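Local coordinates for protein MIX1 (Leishmania major, PDB 3HA4) that forms homodimers and, as a TPR-like helical membrane protein probably of the mitochondrion, is thought to act as a scaffold for protein-protein interactions, at residues Trp69-Pro72 / Leu73-Gln77; Lys99-Leu102 / Met103-Asn107. All blocks are in the same frame, centred on the assembly; numbering follows the deposited sequence.

Contact 1: residues Trp69-Pro72 / Leu73-Gln77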
loop_
_atom_site.group_PDB
_atom_site.type_symbol
_atom_site.label_atom_id
_atom_site.label_comp_id
_atom_site.label_asym_id
_atom_site.label_seq_id
_atom_site.Cartn_x
_atom_site.Cartn_y
_atom_site.Cartn_z
ATOM N N TRP A 69 8.951 1.799 -2.272
ATOM C CA TRP A 69 8.350 2.453 -1.095
ATOM C C TRP A 69 6.998 1.826 -0.755
ATOM O O TRP A 69 6.547 1.892 0.387
ATOM C CB TRP A 69 8.185 3.979 -1.316
ATOM C CG TRP A 69 7.384 4.270 -2.532
ATOM C CD1 TRP A 69 7.845 4.354 -3.807
ATOM C CD2 TRP A 69 5.964 4.435 -2.606
ATOM N NE1 TRP A 69 6.802 4.580 -4.673
ATOM C CE2 TRP A 69 5.637 4.636 -3.958
ATOM C CE3 TRP A 69 4.941 4.448 -1.659
ATOM C CZ2 TRP A 69 4.333 4.858 -4.385
ATOM C CZ3 TRP A 69 3.648 4.660 -2.086
ATOM C CH2 TRP A 69 3.356 4.868 -3.436
ATOM N N LEU A 70 6.356 1.227 -1.755
ATOM C CA LEU A 70 5.001 0.707 -1.600
ATOM C C LEU A 70 4.930 -0.406 -0.561
ATOM O O LEU A 70 4.104 -0.380 0.353
ATOM C CB LEU A 70 4.456 0.214 -2.942
ATOM C CG LEU A 70 2.958 -0.095 -2.992
ATOM C CD1 LEU A 70 2.154 0.929 -2.191
ATOM C CD2 LEU A 70 2.467 -0.148 -4.428
ATOM N N ILE A 71 5.809 -1.387 -0.695
ATOM C CA ILE A 71 5.814 -2.484 0.249
ATOM C C ILE A 71 6.180 -2.006 1.658
ATOM O O ILE A 71 5.512 -2.372 2.625
ATOM C CB ILE A 71 6.685 -3.653 -0.256
ATOM C CG1 ILE A 71 5.964 -4.335 -1.425
ATOM C CG2 ILE A 71 6.984 -4.642 0.881
ATOM C CD1 ILE A 71 6.679 -5.534 -2.015
ATOM N N PRO A 72 7.226 -1.166 1.782
ATOM C CA PRO A 72 7.541 -0.589 3.101
ATOM C C PRO A 72 6.386 0.204 3.710
ATOM O O PRO A 72 6.186 0.164 4.925
ATOM C CB PRO A 72 8.731 0.321 2.806
ATOM C CG PRO A 72 9.412 -0.366 1.657
ATOM C CD PRO A 72 8.292 -0.896 0.801
ATOM N N LEU A 73 5.635 0.911 2.874
ATOM C CA LEU A 73 4.436 1.593 3.328
ATOM C C LEU A 73 3.439 0.582 3.921
ATOM O O LEU A 73 2.906 0.775 5.014
ATOM C CB LEU A 73 3.801 2.356 2.162
ATOM C CG LEU A 73 2.550 3.189 2.434
ATOM C CD1 LEU A 73 2.910 4.383 3.283
ATOM C CD2 LEU A 73 1.915 3.622 1.127
ATOM N N GLU A 74 3.207 -0.509 3.199
ATOM C CA GLU A 74 2.287 -1.552 3.650
ATOM C C GLU A 74 2.772 -2.225 4.945
ATOM O O GLU A 74 1.999 -2.415 5.890
ATOM C CB GLU A 74 2.084 -2.575 2.542
ATOM C CG GLU A 74 0.727 -3.223 2.555
ATOM C CD GLU A 74 -0.385 -2.207 2.407
ATOM O OE1 GLU A 74 -0.706 -1.793 1.261
ATOM O OE2 GLU A 74 -0.938 -1.823 3.454
ATOM N N LEU A 75 4.056 -2.569 4.992
ATOM C CA LEU A 75 4.664 -3.078 6.213
ATOM C C LEU A 75 4.531 -2.110 7.395
ATOM O O LEU A 75 4.330 -2.539 8.538
ATOM C CB LEU A 75 6.136 -3.408 5.964
ATOM C CG LEU A 75 6.533 -4.850 5.650
ATOM C CD1 LEU A 75 5.329 -5.752 5.482
ATOM C CD2 LEU A 75 7.409 -4.878 4.428
ATOM N N THR A 76 4.649 -0.808 7.128
ATOM C CA THR A 76 4.468 0.185 8.177
ATOM C C THR A 76 3.081 0.054 8.801
ATOM O O THR A 76 2.944 0.090 10.022
ATOM C CB THR A 76 4.655 1.623 7.667
ATOM O OG1 THR A 76 5.992 1.792 7.197
ATOM C CG2 THR A 76 4.407 2.614 8.787
ATOM N N GLN A 77 2.055 -0.096 7.963
ATOM C CA GLN A 77 0.701 -0.361 8.472
ATOM C C GLN A 77 0.651 -1.662 9.284
ATOM O O GLN A 77 -0.026 -1.724 10.310
ATOM C CB GLN A 77 -0.347 -0.403 7.344
ATOM C CG GLN A 77 -0.298 0.763 6.362
ATOM C CD GLN A 77 0.029 2.098 7.030
ATOM O OE1 GLN A 77 -0.527 2.456 8.072
ATOM N NE2 GLN A 77 0.944 2.834 6.425
#
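Leu73 meets Trp69 one helical turn back, and the pair shows how the opening turn of a helix can pack and hydrogen-bond at once. The Leu73 methyl CD2 lies 3.8 Å from CZ3 of Trp69, at the edge of the indole and near its plane rather than over a face. The Trp69 torsion, which sets CG between backbone N and carbonyl carbon (chi1 56°), brings the six-membered ring alongside the leucine; the two side chains point the same way. In the backbone of the same pair, Leu73 N donates to Trp69 O at 2.8 Å, while the indole NE1 is satisfied by Gly119 O.

Pro72 has no N-H to give, yet its carbonyl is gripped twice. Thr76 N reaches Pro72 O at 2.9 Å and Thr76 OG1 reaches the same Pro72 O at 2.8 Å, from opposite faces of the carbonyl plane. With OG1 beside its own backbone N (chi1 -63°), the hydroxyl folds back onto the turn before it. Leu73 O is also held from both faces, by Gln77 N on one and on the other by the side-chain amide NE2 of Gln77, in a longer, bent bond of 3.2 Å.

Ile71 and Leu75 lie side by side, Ile71 CG2 being 3.6 Å from Leu75 CD2. Their backbone bond, Leu75 N to Ile71 O, is 2.8 Å long. OD2 of Asp68, ahead of the helix, accepts a hydrogen bond from Ile71 N. In the homodimer, Leu73 packs on His38 of the second subunit and Leu70 on Trp69 of that subunit.

The chemistry implies a polar Thr76 and Gln77 made compatible with burial: both turn hydrogen-bonding groups onto their own helix, while the prolyl ring, which lacks an N-H, sits in the first turn, where backbone N-H groups have no helical carbonyl one turn back.

Contact 2: residues Lys99-Leu102 / Met103-Asn107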
loop_
_atom_site.group_PDB
_atom_site.type_symbol
_atom_site.label_atom_id
_atom_site.label_comp_id
_atom_site.label_asym_id
_atom_site.label_seq_id
_atom_site.Cartn_x
_atom_site.Cartn_y
_atom_site.Cartn_z
ATOM N N LYS A 99 13.255 -0.242 12.086
ATOM C CA LYS A 99 14.376 0.575 11.761
ATOM C C LYS A 99 14.847 0.375 10.371
ATOM O O LYS A 99 15.336 1.276 9.780
ATOM C CB LYS A 99 15.503 0.284 12.714
ATOM C CG LYS A 99 15.321 0.950 14.002
ATOM C CD LYS A 99 16.447 0.698 14.920
ATOM C CE LYS A 99 16.107 1.146 16.300
ATOM N NZ LYS A 99 17.230 1.061 17.230
ATOM N N GLU A 100 14.693 -0.829 9.856
ATOM C CA GLU A 100 15.067 -1.126 8.482
ATOM C C GLU A 100 14.052 -0.605 7.484
ATOM O O GLU A 100 14.423 -0.051 6.457
ATOM C CB GLU A 100 15.262 -2.626 8.304
ATOM C CG GLU A 100 16.375 -3.176 9.156
ATOM C CD GLU A 100 16.430 -4.684 9.133
ATOM O OE1 GLU A 100 15.426 -5.319 8.745
ATOM O OE2 GLU A 100 17.489 -5.226 9.505
ATOM N N VAL A 101 12.770 -0.782 7.785
ATOM C CA VAL A 101 11.720 -0.227 6.936
ATOM C C VAL A 101 11.861 1.294 6.884
ATOM O O VAL A 101 11.772 1.904 5.810
ATOM C CB VAL A 101 10.319 -0.611 7.429
ATOM C CG1 VAL A 101 9.252 -0.021 6.523
ATOM C CG2 VAL A 101 10.188 -2.120 7.483
ATOM N N LEU A 102 12.098 1.893 8.048
ATOM C CA LEU A 102 12.357 3.322 8.141
ATOM C C LEU A 102 13.542 3.697 7.231
ATOM O O LEU A 102 13.415 4.539 6.343
ATOM C CB LEU A 102 12.602 3.739 9.596
ATOM C CG LEU A 102 13.152 5.158 9.808
ATOM C CD1 LEU A 102 12.237 6.200 9.178
ATOM C CD2 LEU A 102 13.392 5.465 11.292
ATOM N N MET A 103 14.676 3.030 7.426
ATOM C CA MET A 103 15.846 3.248 6.583
ATOM C C MET A 103 15.569 3.164 5.069
ATOM O O MET A 103 16.027 4.021 4.298
ATOM C CB MET A 103 16.961 2.285 6.962
ATOM C CG MET A 103 18.321 2.643 6.389
ATOM S SD MET A 103 19.624 1.473 6.850
ATOM C CE MET A 103 19.249 1.220 8.586
ATOM N N GLN A 104 14.830 2.146 4.630
ATOM C CA GLN A 104 14.557 2.044 3.195
ATOM C C GLN A 104 13.671 3.183 2.669
ATOM O O GLN A 104 13.908 3.700 1.578
ATOM C CB GLN A 104 13.978 0.685 2.813
ATOM C CG GLN A 104 13.362 0.674 1.425
ATOM C CD GLN A 104 13.362 -0.699 0.792
ATOM O OE1 GLN A 104 14.154 -1.557 1.158
ATOM N NE2 GLN A 104 12.485 -0.904 -0.173
ATOM N N LEU A 105 12.655 3.558 3.447
ATOM C CA LEU A 105 11.781 4.670 3.076
ATOM C C LEU A 105 12.595 5.953 3.000
ATOM O O LEU A 105 12.409 6.751 2.090
ATOM C CB LEU A 105 10.608 4.820 4.053
ATOM C CG LEU A 105 9.462 3.821 3.837
ATOM C CD1 LEU A 105 8.475 3.851 4.986
ATOM C CD2 LEU A 105 8.777 4.122 2.543
ATOM N N LEU A 106 13.518 6.125 3.942
ATOM C CA LEU A 106 14.374 7.304 3.954
ATOM C C LEU A 106 15.292 7.341 2.734
ATOM O O LEU A 106 15.518 8.420 2.168
ATOM C CB LEU A 106 15.173 7.415 5.265
ATOM C CG LEU A 106 14.378 7.839 6.505
ATOM C CD1 LEU A 106 15.252 7.840 7.745
ATOM C CD2 LEU A 106 13.726 9.209 6.305
ATOM N N ASN A 107 15.812 6.177 2.327
ATOM C CA ASN A 107 16.642 6.087 1.120
ATOM C C ASN A 107 15.849 6.515 -0.102
ATOM O O ASN A 107 16.373 7.197 -0.972
ATOM C CB ASN A 107 17.204 4.665 0.882
ATOM C CG ASN A 107 18.333 4.290 1.848
ATOM O OD1 ASN A 107 19.010 5.152 2.407
ATOM N ND2 ASN A 107 18.525 2.985 2.052
#
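Leu102 and Leu106 are brought together by unlike first torsions: Leu102 holds CG opposite its backbone N (chi1 169°), whereas Leu106 keeps CG on the N side (chi1 -73°) and so leans back toward the preceding turn. The two side chains cross obliquely, with Leu102 CD1 and Leu106 CD1 3.7 Å apart. CG of Leu106 also rests 3.4 Å from Leu102 O, the carbonyl that accepts Leu106 N at 2.9 Å.

Met103 settles on the turn before it more closely through the base of its side chain than through its end. Its CB is 3.4 Å from Lys99 O, and the chain bends at its last torsion (chi3 -43°), leaving CE a looser 4.1 Å from Lys99 O. Solvent reaches this side of the helix.

Other faces of helix 94-109 pack, at least in part, against neighbouring helices. Glu100 forms a salt bridge with Lys62 and accepts from Trp58, and the Gln104 amide donates to Asp68 O and Tyr65 O. Leu102 and Leu106 pack on Val133 of helix 123-137, while the face that carries Val101 and Leu105 packs on helix 70-81.

How the contacts relate
Contact 1 comes first along the chain, in the opening turns of helix 70-81; contact 2 follows on helix 94-109, with helix 84-90 between the two. Their centres are about 10 Å apart and the helices touch directly. Pro72 makes most of the closest touches between them: its carbonyl O is 3.5 Å from Val101 CG1, and its ring carbon CB is 3.7 Å from Leu105 CG. Helix 123-137 packs against both contacts. Contact 1 is buried and also meets the second subunit, whereas contact 2 is partly open and touches no other chain of the dimer. Helices 70-81, 94-109 and 123-137 thus share one packed core, which contact 1 carries on to the second subunit.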